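Local coordinates for plasmid pRiA4b Orf3-like domain-containing protein (Methanosarcina mazei, PDB 2I1S) that is of unknown function but carries the fold of the plasmid pRiA4b Orf3-like family, a mixed beta sheet packed against a helix, at residues 5-11 with 117-123; 41-47 with 111-115. One frame throughout, in Å; residues are numbered along the deposited sequence.

In the fold
Both contacts draw on strand 111-122, one near each end of it. Contact 1 (5-11 with 117-123) is made within the sheet, where the end of this strand pairs with the start of strand 7-15. Contact 2 (41-47 with 111-115) packs the end of helix 34-44 and the turn after it on the strand's beginning. Their centres are about 19 Å apart. The centre of contact 2 lies about 2 Å from the centre of the chain, that of contact 1 about 17 Å from it. They meet where Leu11 CD1 packs on Val115 CG1 at 4.2 Å. Along the chain, contact 2 is nested inside the loop that contact 1 closes.

Contact 1: 5-11 with 117-123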
loop_
_atom_site.group_PDB
_atom_site.type_symbol
_atom_site.label_atom_id
_atom_site.label_comp_id
_atom_site.label_asym_id
_atom_site.label_seq_id
_atom_site.Cartn_x
_atom_site.Cartn_y
_atom_site.Cartn_z
ATOM N N PHE A 5 -2.184 12.983 -19.491
ATOM C CA PHE A 5 -3.148 13.155 -18.377
ATOM C C PHE A 5 -3.050 14.601 -17.876
ATOM O O PHE A 5 -1.991 15.249 -18.013
ATOM C CB PHE A 5 -2.893 12.144 -17.222
ATOM C CG PHE A 5 -1.516 12.281 -16.559
ATOM C CD1 PHE A 5 -0.378 11.709 -17.150
ATOM C CD2 PHE A 5 -1.369 12.950 -15.347
ATOM C CE1 PHE A 5 0.877 11.835 -16.566
ATOM C CE2 PHE A 5 -0.121 13.080 -14.751
ATOM C CZ PHE A 5 1.009 12.516 -15.360
ATOM N N GLU A 6 -4.138 15.092 -17.281
ATOM C CA GLU A 6 -4.173 16.456 -16.728
ATOM C C GLU A 6 -4.057 16.442 -15.203
ATOM O O GLU A 6 -3.184 17.131 -14.643
ATOM C CB GLU A 6 -5.469 17.189 -17.117
ATOM C CG GLU A 6 -6.037 16.860 -18.510
ATOM C CD GLU A 6 -5.452 17.744 -19.636
ATOM O OE1 GLU A 6 -6.190 17.969 -20.651
ATOM O OE2 GLU A 6 -4.275 18.220 -19.516
ATOM N N LYS A 7 -4.936 15.670 -14.539
ATOM C CA LYS A 7 -5.032 15.685 -13.058
ATOM C C LYS A 7 -4.234 14.571 -12.362
ATOM O O LYS A 7 -3.927 13.519 -12.970
ATOM C CB LYS A 7 -6.506 15.633 -12.607
ATOM C CG LYS A 7 -7.489 16.266 -13.627
ATOM C CD LYS A 7 -8.798 16.735 -13.000
ATOM C CE LYS A 7 -8.707 18.195 -12.491
ATOM N NZ LYS A 7 -8.353 19.169 -13.580
ATOM N N VAL A 8 -3.878 14.814 -11.098
ATOM C CA VAL A 8 -3.308 13.769 -10.250
ATOM C C VAL A 8 -4.149 13.466 -8.984
ATOM O O VAL A 8 -4.720 14.359 -8.356
ATOM C CB VAL A 8 -1.797 13.988 -9.948
ATOM C CG1 VAL A 8 -1.030 14.025 -11.239
ATOM C CG2 VAL A 8 -1.561 15.242 -9.201
ATOM N N TYR A 9 -4.236 12.186 -8.644
ATOM C CA TYR A 9 -4.934 11.730 -7.445
ATOM C C TYR A 9 -3.953 11.707 -6.260
ATOM O O TYR A 9 -2.939 11.000 -6.315
ATOM C CB TYR A 9 -5.517 10.336 -7.713
ATOM C CG TYR A 9 -6.670 10.288 -8.731
ATOM C CD1 TYR A 9 -7.062 11.439 -9.443
ATOM C CD2 TYR A 9 -7.374 9.088 -8.963
ATOM C CE1 TYR A 9 -8.124 11.411 -10.355
ATOM C CE2 TYR A 9 -8.435 9.037 -9.866
ATOM C CZ TYR A 9 -8.811 10.212 -10.568
ATOM O OH TYR A 9 -9.867 10.179 -11.491
ATOM N N HIS A 10 -4.249 12.495 -5.212
ATOM C CA HIS A 10 -3.529 12.453 -3.933
ATOM C C HIS A 10 -4.152 11.381 -3.023
ATOM O O HIS A 10 -5.290 11.550 -2.511
ATOM C CB HIS A 10 -3.538 13.819 -3.232
ATOM C CG HIS A 10 -3.041 14.941 -4.096
ATOM N ND1 HIS A 10 -2.128 15.877 -3.654
ATOM C CD2 HIS A 10 -3.323 15.278 -5.381
ATOM C CE1 HIS A 10 -1.870 16.741 -4.625
ATOM N NE2 HIS A 10 -2.579 16.395 -5.685
ATOM N N LEU A 11 -3.400 10.282 -2.839
ATOM C CA LEU A 11 -3.894 9.080 -2.169
ATOM C C LEU A 11 -3.229 8.927 -0.826
ATOM O O LEU A 11 -2.025 9.142 -0.728
ATOM C CB LEU A 11 -3.572 7.835 -3.024
ATOM C CG LEU A 11 -4.203 7.783 -4.421
ATOM C CD1 LEU A 11 -3.739 6.516 -5.162
ATOM C CD2 LEU A 11 -5.773 7.890 -4.413
ATOM N N LEU A 117 -8.579 8.306 -1.531
ATOM C CA LEU A 117 -8.464 9.569 -2.287
ATOM C C LEU A 117 -8.733 10.797 -1.404
ATOM O O LEU A 117 -9.823 10.944 -0.852
ATOM C CB LEU A 117 -9.438 9.567 -3.477
ATOM C CG LEU A 117 -9.407 10.719 -4.487
ATOM C CD1 LEU A 117 -8.123 10.729 -5.342
ATOM C CD2 LEU A 117 -10.654 10.661 -5.362
ATOM N N GLU A 118 -7.740 11.674 -1.258
ATOM C CA GLU A 118 -7.959 12.911 -0.508
ATOM C C GLU A 118 -8.224 14.107 -1.413
ATOM O O GLU A 118 -9.068 14.940 -1.092
ATOM C CB GLU A 118 -6.797 13.210 0.437
ATOM C CG GLU A 118 -6.738 12.280 1.652
ATOM C CD GLU A 118 -5.491 12.486 2.514
ATOM O OE1 GLU A 118 -4.425 12.881 1.967
ATOM O OE2 GLU A 118 -5.579 12.243 3.743
ATOM N N LYS A 119 -7.490 14.197 -2.529
ATOM C CA LYS A 119 -7.582 15.355 -3.444
ATOM C C LYS A 119 -7.312 14.931 -4.877
ATOM O O LYS A 119 -6.444 14.087 -5.132
ATOM C CB LYS A 119 -6.539 16.419 -3.092
ATOM C CG LYS A 119 -6.654 17.064 -1.724
ATOM C CD LYS A 119 -5.269 17.199 -1.055
ATOM C CE LYS A 119 -4.375 18.197 -1.793
ATOM N NZ LYS A 119 -3.792 19.243 -0.879
ATOM N N ILE A 120 -8.068 15.515 -5.796
ATOM C CA ILE A 120 -7.811 15.440 -7.230
ATOM C C ILE A 120 -7.333 16.837 -7.636
ATOM O O ILE A 120 -8.067 17.807 -7.454
ATOM C CB ILE A 120 -9.106 15.086 -8.025
ATOM C CG1 ILE A 120 -9.624 13.680 -7.664
ATOM C CG2 ILE A 120 -8.870 15.214 -9.541
ATOM C CD1 ILE A 120 -10.817 13.216 -8.512
ATOM N N LEU A 121 -6.114 16.961 -8.167
ATOM C CA LEU A 121 -5.574 18.279 -8.533
ATOM C C LEU A 121 -4.853 18.287 -9.891
ATOM O O LEU A 121 -4.397 17.229 -10.328
ATOM C CB LEU A 121 -4.673 18.799 -7.408
ATOM C CG LEU A 121 -5.420 19.273 -6.146
ATOM C CD1 LEU A 121 -4.424 19.691 -5.076
ATOM C CD2 LEU A 121 -6.461 20.381 -6.410
ATOM N N PRO A 122 -4.776 19.467 -10.585
ATOM C CA PRO A 122 -4.006 19.493 -11.837
ATOM C C PRO A 122 -2.560 19.095 -11.566
ATOM O O PRO A 122 -2.028 19.424 -10.508
ATOM C CB PRO A 122 -4.092 20.966 -12.306
ATOM C CG PRO A 122 -5.283 21.521 -11.644
ATOM C CD PRO A 122 -5.381 20.783 -10.301
ATOM N N ARG A 123 -1.945 18.364 -12.495
ATOM C CA ARG A 123 -0.552 17.959 -12.336
ATOM C C ARG A 123 0.392 19.162 -12.393
ATOM O O ARG A 123 0.092 20.185 -13.017
ATOM C CB ARG A 123 -0.166 16.925 -13.377
ATOM C CG ARG A 123 0.000 17.449 -14.794
ATOM C CD ARG A 123 1.170 16.720 -15.440
ATOM N NE ARG A 123 0.768 16.045 -16.663
ATOM C CZ ARG A 123 1.567 15.272 -17.385
ATOM N NH1 ARG A 123 1.100 14.699 -18.498
ATOM N NH2 ARG A 123 2.827 15.073 -17.002
#
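Arg123 lays its guanidinium flat on the ring of Phe5. The planes are 8° apart, and Arg123 CZ sits 3.7 Å from the centroid of the Phe5 ring, a cation-pi stack. The same group also reaches the backbone. NE and NH1 of Arg123 both donate to Phe5 O, each at 3.2 Å. The NH1 bond lies in the carbonyl plane on a lone pair, whereas NE is tilted from that plane. Two bonds to one oxygen, with the stack, fix how the guanidinium is turned. CG of Arg123 lies between the backbone N and the carbonyl carbon (chi1 73°), and bends at chi2 and chi3 bring the guanidinium over the ring. Arg123 N adds a bond of 2.8 Å to Glu6 O.

From here strands 7-15 and 111-122 run antiparallel as sheet neighbours. Val8 and Leu121 form a hydrogen-bonded pair, and His10 faces both Glu118 and Lys119 in a classic beta bulge. His10 O takes a bond of 2.8 Å from Glu118 N and a weak one from Lys119 N.

The His10 ring has Lys119 CE over one face, a CH-pi contact 4.1 Å from the centroid. Leu121 CB meets the ring obliquely, 3.6 Å from His10 NE2. This nitrogen is buried without a polar partner in the model. On the face with Tyr9 and Ile120, the two side chains lie side by side. Leu117 CD1 touches Tyr9 CB at 3.5 Å.

Contact 2: 41-47 with 111-115; sequences IQAVMDW and WQVKV
Trp47 brings the far end of its six-membered ring against two residues of strand 111-122. Its CH2 lies 3.8 Å from Val113 CG2, and that methyl sits at the ring edge, near the plane. The same Trp47 CH2 is 3.9 Å from Trp111 CB. Next to it, Trp47 CZ2 lies over one face of the Trp111 ring. The two indoles are near parallel, at 25°, but slid apart, with 5.3 Å between the centroids of the Trp47 six-membered and Trp111 five-membered rings. They barely overlap, and the touch is mostly ring end on CB and CG of Trp111.

Ile41 continues the apolar row. Its CG2 meets Val113 CG2 at 4.2 Å, the two side chains sliding past each other in opposite directions. With chi2 at 172°, Ile41 is extended and CD1 reaches Val115 CG2 at 4.1 Å. Met45 CE makes a looser contact with Val113 CG1.

Trp47 is positioned by its own segment and by what lies beyond it. Met45 CB lies over the centre of one face of the Trp47 ring, 3.5 Å above the plane. Trp47 NE1 is hydrogen-bonded to Val140 O. The helix ends in a Schellman motif, Asp46 at positive phi and Trp47 N bonded back to Gln42 O, which probably helps turn Trp47 toward the strand. Replacing Trp47 by an alanine would probably open a gap beside Val113 and Trp111 and leave Val140 O without its indole donor.

All six touching residues are buried. Tyr103 and Tyr105 of the adjoining strand 100-105 touch Ile41 and Trp47 respectively. Val44 packs on Leu13 of strand 7-15 and Ile26 of strand 22-29, so helix 34-44 spans several neighbouring strands, and Leu13 also meets Val113 and Val115.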
loop_
_atom_site.group_PDB
_atom_site.type_symbol
_atom_site.label_atom_id
_atom_site.label_comp_id
_atom_site.label_asym_id
_atom_site.label_seq_id
_atom_site.Cartn_x
_atom_site.Cartn_y
_atom_site.Cartn_z
ATOM N N ILE A 41 1.873 1.001 -4.685
ATOM C CA ILE A 41 1.804 0.318 -3.388
ATOM C C ILE A 41 3.030 -0.571 -3.074
ATOM O O ILE A 41 3.633 -0.442 -1.987
ATOM C CB ILE A 41 0.435 -0.469 -3.193
ATOM C CG1 ILE A 41 -0.763 0.477 -3.347
ATOM C CG2 ILE A 41 0.396 -1.136 -1.783
ATOM C CD1 ILE A 41 -2.148 -0.277 -3.369
ATOM N N GLN A 42 3.404 -1.457 -4.001
ATOM C CA GLN A 42 4.572 -2.311 -3.759
ATOM C C GLN A 42 5.823 -1.476 -3.487
ATOM O O GLN A 42 6.664 -1.852 -2.650
ATOM C CB GLN A 42 4.851 -3.271 -4.950
ATOM C CG GLN A 42 3.848 -4.388 -5.163
ATOM C CD GLN A 42 3.793 -5.357 -4.014
ATOM O OE1 GLN A 42 4.747 -6.047 -3.742
ATOM N NE2 GLN A 42 2.643 -5.443 -3.356
ATOM N N ALA A 43 5.936 -0.366 -4.218
ATOM C CA ALA A 43 7.070 0.549 -4.172
ATOM C C ALA A 43 7.169 1.284 -2.852
ATOM O O ALA A 43 8.230 1.262 -2.229
ATOM C CB ALA A 43 7.005 1.537 -5.327
ATOM N N VAL A 44 6.058 1.870 -2.395
ATOM C CA VAL A 44 6.042 2.670 -1.146
ATOM C C VAL A 44 6.212 1.835 0.102
ATOM O O VAL A 44 6.763 2.331 1.108
ATOM C CB VAL A 44 4.817 3.672 -0.985
ATOM C CG1 VAL A 44 4.823 4.663 -2.064
ATOM C CG2 VAL A 44 3.465 2.936 -0.901
ATOM N N MET A 45 5.785 0.573 0.005
ATOM C CA MET A 45 5.902 -0.423 1.084
ATOM C C MET A 45 7.154 -1.260 1.035
ATOM O O MET A 45 7.360 -2.137 1.884
ATOM C CB MET A 45 4.681 -1.342 1.095
ATOM C CG MET A 45 3.358 -0.623 1.510
ATOM S SD MET A 45 3.370 0.514 2.917
ATOM C CE MET A 45 1.750 1.196 2.667
ATOM N N ASP A 46 7.998 -1.025 0.036
ATOM C CA ASP A 46 9.214 -1.811 -0.140
ATOM C C ASP A 46 8.937 -3.347 -0.137
ATOM O O ASP A 46 9.675 -4.182 0.434
ATOM C CB ASP A 46 10.259 -1.347 0.888
ATOM C CG ASP A 46 11.651 -1.875 0.591
ATOM O OD1 ASP A 46 11.867 -2.407 -0.533
ATOM O OD2 ASP A 46 12.530 -1.741 1.490
ATOM N N TRP A 47 7.835 -3.705 -0.795
ATOM C CA TRP A 47 7.472 -5.093 -0.990
ATOM C C TRP A 47 8.089 -5.636 -2.296
ATOM O O TRP A 47 8.641 -4.888 -3.098
ATOM C CB TRP A 47 5.945 -5.241 -0.942
ATOM C CG TRP A 47 5.355 -5.154 0.451
ATOM C CD1 TRP A 47 5.988 -5.447 1.640
ATOM C CD2 TRP A 47 4.003 -4.791 0.805
ATOM N NE1 TRP A 47 5.128 -5.269 2.690
ATOM C CE2 TRP A 47 3.905 -4.869 2.211
ATOM C CE3 TRP A 47 2.868 -4.409 0.068
ATOM C CZ2 TRP A 47 2.719 -4.562 2.902
ATOM C CZ3 TRP A 47 1.678 -4.092 0.770
ATOM C CH2 TRP A 47 1.616 -4.198 2.160
ATOM N N TRP A 111 -1.960 -8.971 4.322
ATOM C CA TRP A 111 -1.711 -7.540 4.471
ATOM C C TRP A 111 -2.802 -6.782 3.776
ATOM O O TRP A 111 -3.138 -7.082 2.619
ATOM C CB TRP A 111 -0.359 -7.131 3.849
ATOM C CG TRP A 111 0.851 -7.881 4.404
ATOM C CD1 TRP A 111 1.705 -8.665 3.696
ATOM C CD2 TRP A 111 1.334 -7.878 5.764
ATOM N NE1 TRP A 111 2.675 -9.180 4.524
ATOM C CE2 TRP A 111 2.484 -8.704 5.795
ATOM C CE3 TRP A 111 0.900 -7.265 6.958
ATOM C CZ2 TRP A 111 3.224 -8.937 6.982
ATOM C CZ3 TRP A 111 1.615 -7.496 8.140
ATOM C CH2 TRP A 111 2.787 -8.321 8.141
ATOM N N GLN A 112 -3.307 -5.758 4.456
ATOM C CA GLN A 112 -4.359 -4.908 3.894
ATOM C C GLN A 112 -3.969 -3.474 3.949
ATOM O O GLN A 112 -3.601 -2.946 5.006
ATOM C CB GLN A 112 -5.668 -5.128 4.625
ATOM C CG GLN A 112 -6.259 -6.533 4.393
ATOM C CD GLN A 112 -7.470 -6.776 5.232
ATOM O OE1 GLN A 112 -7.483 -6.477 6.416
ATOM N NE2 GLN A 112 -8.505 -7.319 4.627
ATOM N N VAL A 113 -4.046 -2.831 2.801
ATOM C CA VAL A 113 -3.752 -1.427 2.703
ATOM C C VAL A 113 -5.054 -0.690 2.380
ATOM O O VAL A 113 -5.720 -1.050 1.419
ATOM C CB VAL A 113 -2.709 -1.161 1.616
ATOM C CG1 VAL A 113 -2.443 0.375 1.493
ATOM C CG2 VAL A 113 -1.427 -1.975 1.878
ATOM N N LYS A 114 -5.423 0.298 3.205
ATOM C CA LYS A 114 -6.541 1.202 2.897
ATOM C C LYS A 114 -6.056 2.241 1.920
ATOM O O LYS A 114 -4.972 2.837 2.087
ATOM C CB LYS A 114 -7.066 1.924 4.134
ATOM C CG LYS A 114 -7.856 1.128 5.125
ATOM C CD LYS A 114 -8.186 2.067 6.336
ATOM C CE LYS A 114 -9.499 1.702 7.097
ATOM N NZ LYS A 114 -9.243 0.769 8.240
ATOM N N VAL A 115 -6.831 2.457 0.880
ATOM C CA VAL A 115 -6.453 3.467 -0.129
ATOM C C VAL A 115 -7.563 4.509 -0.083
ATOM O O VAL A 115 -8.741 4.195 -0.269
ATOM C CB VAL A 115 -6.285 2.871 -1.566
ATOM C CG1 VAL A 115 -5.819 3.940 -2.534
ATOM C CG2 VAL A 115 -5.329 1.651 -1.573
#